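Local coordinates for adhesion and penetration protein autotransporter (Haemophilus influenzae, PDB 3SYJ), which mediates bacterial aggregation and adherence to host cells as a self-associating autotransporter, and is probably a serine protease, at residues A[90-95]-A[491-496]. Residues are numbered along the deposited sequence; the frame is centred on the assembly and turned at random.
Sequences DQHRFT and RIQNTD
Asp90 turns its carboxylate onto the backbone and side chains of 491-496, an example of one acid joining a protease-domain loop to the flank of the β-solenoid. With CG anti to the carbonyl carbon (chi1 -69°), the side chain brings OD2 beside the CA of Gln493. There Asn494 N donates to Asp90 OD2 at 3.0 Å, approaching from above the carboxylate plane. Arg491 comes from the opposite direction and forms a salt bridge to OD1 through NH2, edge-on, with the two flat groups nearly coplanar. Its NH1 forms a second salt bridge, to Asp532, so two acids share the guanidinium. One water accepts from Arg491 NH2 and donates to Asp90 OD2 (2.7 Å) and Ile492 O, gripping the acid further. A second water donates to Asp90 OD1 and, at 2.9 Å, to Gln493 OE1.

Partly exposed His92 and Thr495 make the looser, more solvent-facing side. Gln493 OE1 accepts a hydrogen bond there from His92 NE2 at 2.8 Å, in the imidazole plane and nearly straight (161°), whereas Thr495 OG1 merely packs 3.4 Å from Gln91 CA, buried without a polar partner. The His92 ring also stacks on Tyr472 of strand 471-473 while Asp90 grips 491-496, so the loop of the S6 peptidase domain spans neighbouring coils of the right-handed β-helix typical of autotransporter passenger domains.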
loop_
_atom_site.group_PDB
_atom_site.type_symbol
_atom_site.label_atom_id
_atom_site.label_comp_id
_atom_site.label_asym_id
_atom_site.label_seq_id
_atom_site.Cartn_x
_atom_site.Cartn_y
_atom_site.Cartn_z
ATOM N N ASP A 90 26.610 45.658 -4.178
ATOM C CA ASP A 90 25.466 45.226 -4.989
ATOM C C ASP A 90 24.335 46.249 -5.024
ATOM O O ASP A 90 23.461 46.186 -5.889
ATOM C CB ASP A 90 24.914 43.886 -4.491
ATOM C CG ASP A 90 25.865 42.738 -4.747
ATOM O OD1 ASP A 90 26.985 43.012 -5.220
ATOM O OD2 ASP A 90 25.504 41.575 -4.466
ATOM N N GLN A 91 24.345 47.188 -4.087
ATOM C CA GLN A 91 23.235 48.129 -3.969
ATOM C C GLN A 91 23.302 49.236 -5.004
ATOM O O GLN A 91 22.274 49.786 -5.395
ATOM C CB GLN A 91 23.161 48.741 -2.569
ATOM C CG GLN A 91 22.092 49.823 -2.455
ATOM C CD GLN A 91 21.826 50.255 -1.017
ATOM O OE1 GLN A 91 22.752 50.336 -0.194
ATOM N NE2 GLN A 91 20.555 50.540 -0.707
ATOM N N HIS A 92 24.514 49.569 -5.437
ATOM C CA HIS A 92 24.695 50.632 -6.420
ATOM C C HIS A 92 23.907 51.878 -6.040
ATOM O O HIS A 92 23.104 52.390 -6.834
ATOM C CB HIS A 92 24.264 50.152 -7.804
ATOM C CG HIS A 92 25.129 49.064 -8.352
ATOM N ND1 HIS A 92 26.174 49.310 -9.216
ATOM C CD2 HIS A 92 25.121 47.729 -8.139
ATOM C CE1 HIS A 92 26.765 48.169 -9.523
ATOM N NE2 HIS A 92 26.146 47.194 -8.883
ATOM N N ARG A 93 24.128 52.371 -4.825
ATOM C CA ARG A 93 23.436 53.574 -4.390
ATOM C C ARG A 93 23.718 54.722 -5.368
ATOM O O ARG A 93 24.835 54.876 -5.868
ATOM C CB ARG A 93 23.810 53.947 -2.957
ATOM C CG ARG A 93 22.702 54.695 -2.238
ATOM C CD ARG A 93 23.131 55.163 -0.854
ATOM N NE ARG A 93 23.013 54.117 0.157
ATOM C CZ ARG A 93 24.036 53.645 0.858
ATOM N NH1 ARG A 93 25.262 54.128 0.667
ATOM N NH2 ARG A 93 23.833 52.696 1.757
ATOM N N PHE A 94 22.692 55.508 -5.655
ATOM C CA PHE A 94 22.796 56.540 -6.673
ATOM C C PHE A 94 22.770 57.931 -6.047
ATOM O O PHE A 94 21.979 58.201 -5.145
ATOM C CB PHE A 94 21.666 56.379 -7.686
ATOM C CG PHE A 94 21.793 57.267 -8.885
ATOM C CD1 PHE A 94 22.675 56.955 -9.908
ATOM C CD2 PHE A 94 21.017 58.407 -8.999
ATOM C CE1 PHE A 94 22.791 57.777 -11.017
ATOM C CE2 PHE A 94 21.123 59.225 -10.099
ATOM C CZ PHE A 94 22.014 58.911 -11.115
ATOM N N THR A 95 23.644 58.807 -6.528
ATOM C CA THR A 95 23.705 60.168 -6.028
ATOM C C THR A 95 22.805 61.076 -6.855
ATOM O O THR A 95 23.115 61.386 -8.008
ATOM C CB THR A 95 25.157 60.697 -6.036
ATOM O OG1 THR A 95 25.995 59.812 -5.273
ATOM C CG2 THR A 95 25.230 62.090 -5.429
ATOM N N ARG A 491 28.378 35.563 -10.329
ATOM C CA ARG A 491 27.572 35.819 -9.140
ATOM C C ARG A 491 26.428 36.767 -9.491
ATOM O O ARG A 491 26.556 37.611 -10.385
ATOM C CB ARG A 491 28.415 36.395 -7.996
ATOM C CG ARG A 491 29.196 37.643 -8.341
ATOM C CD ARG A 491 29.998 38.164 -7.132
ATOM N NE ARG A 491 29.193 39.092 -6.359
ATOM C CZ ARG A 491 29.221 40.410 -6.514
ATOM N NH1 ARG A 491 30.040 40.974 -7.392
ATOM N NH2 ARG A 491 28.430 41.167 -5.780
ATOM N N ILE A 492 25.301 36.625 -8.804
ATOM C CA ILE A 492 24.197 37.552 -9.002
ATOM C C ILE A 492 24.327 38.688 -7.994
ATOM O O ILE A 492 24.422 38.447 -6.796
ATOM C CB ILE A 492 22.827 36.855 -8.843
ATOM C CG1 ILE A 492 22.740 35.619 -9.743
ATOM C CG2 ILE A 492 21.689 37.811 -9.183
ATOM C CD1 ILE A 492 21.535 34.744 -9.444
ATOM N N GLN A 493 24.363 39.924 -8.476
ATOM C CA GLN A 493 24.347 41.073 -7.584
ATOM C C GLN A 493 22.940 41.255 -7.050
ATOM O O GLN A 493 21.993 41.463 -7.811
ATOM C CB GLN A 493 24.780 42.332 -8.316
ATOM C CG GLN A 493 26.184 42.273 -8.845
ATOM C CD GLN A 493 26.672 43.636 -9.260
ATOM O OE1 GLN A 493 26.832 44.523 -8.426
ATOM N NE2 GLN A 493 26.903 43.817 -10.560
ATOM N N ASN A 494 22.803 41.160 -5.737
ATOM C CA ASN A 494 21.507 41.306 -5.115
ATOM C C ASN A 494 21.703 41.847 -3.714
ATOM O O ASN A 494 22.728 41.589 -3.087
ATOM C CB ASN A 494 20.765 39.966 -5.080
ATOM C CG ASN A 494 21.442 38.951 -4.181
ATOM O OD1 ASN A 494 22.519 38.440 -4.504
ATOM N ND2 ASN A 494 20.813 38.645 -3.052
ATOM N N THR A 495 20.715 42.602 -3.245
ATOM C CA THR A 495 20.764 43.272 -1.948
ATOM C C THR A 495 19.884 42.601 -0.889
ATOM O O THR A 495 20.267 42.538 0.281
ATOM C CB THR A 495 20.344 44.764 -2.069
ATOM O OG1 THR A 495 21.412 45.520 -2.650
ATOM C CG2 THR A 495 20.028 45.348 -0.702
ATOM N N ASP A 496 18.712 42.106 -1.294
ATOM C CA ASP A 496 17.716 41.617 -0.329
ATOM C C ASP A 496 16.716 40.645 -0.955
ATOM O O ASP A 496 16.919 40.184 -2.078
ATOM C CB ASP A 496 16.987 42.800 0.321
ATOM C CG ASP A 496 16.392 43.751 -0.697
ATOM O OD1 ASP A 496 15.803 43.266 -1.682
ATOM O OD2 ASP A 496 16.509 44.983 -0.509
HETATM O O HOH W 1 26.480 39.090 -4.913
HETATM O O HOH W 2 28.974 44.224 -6.466
#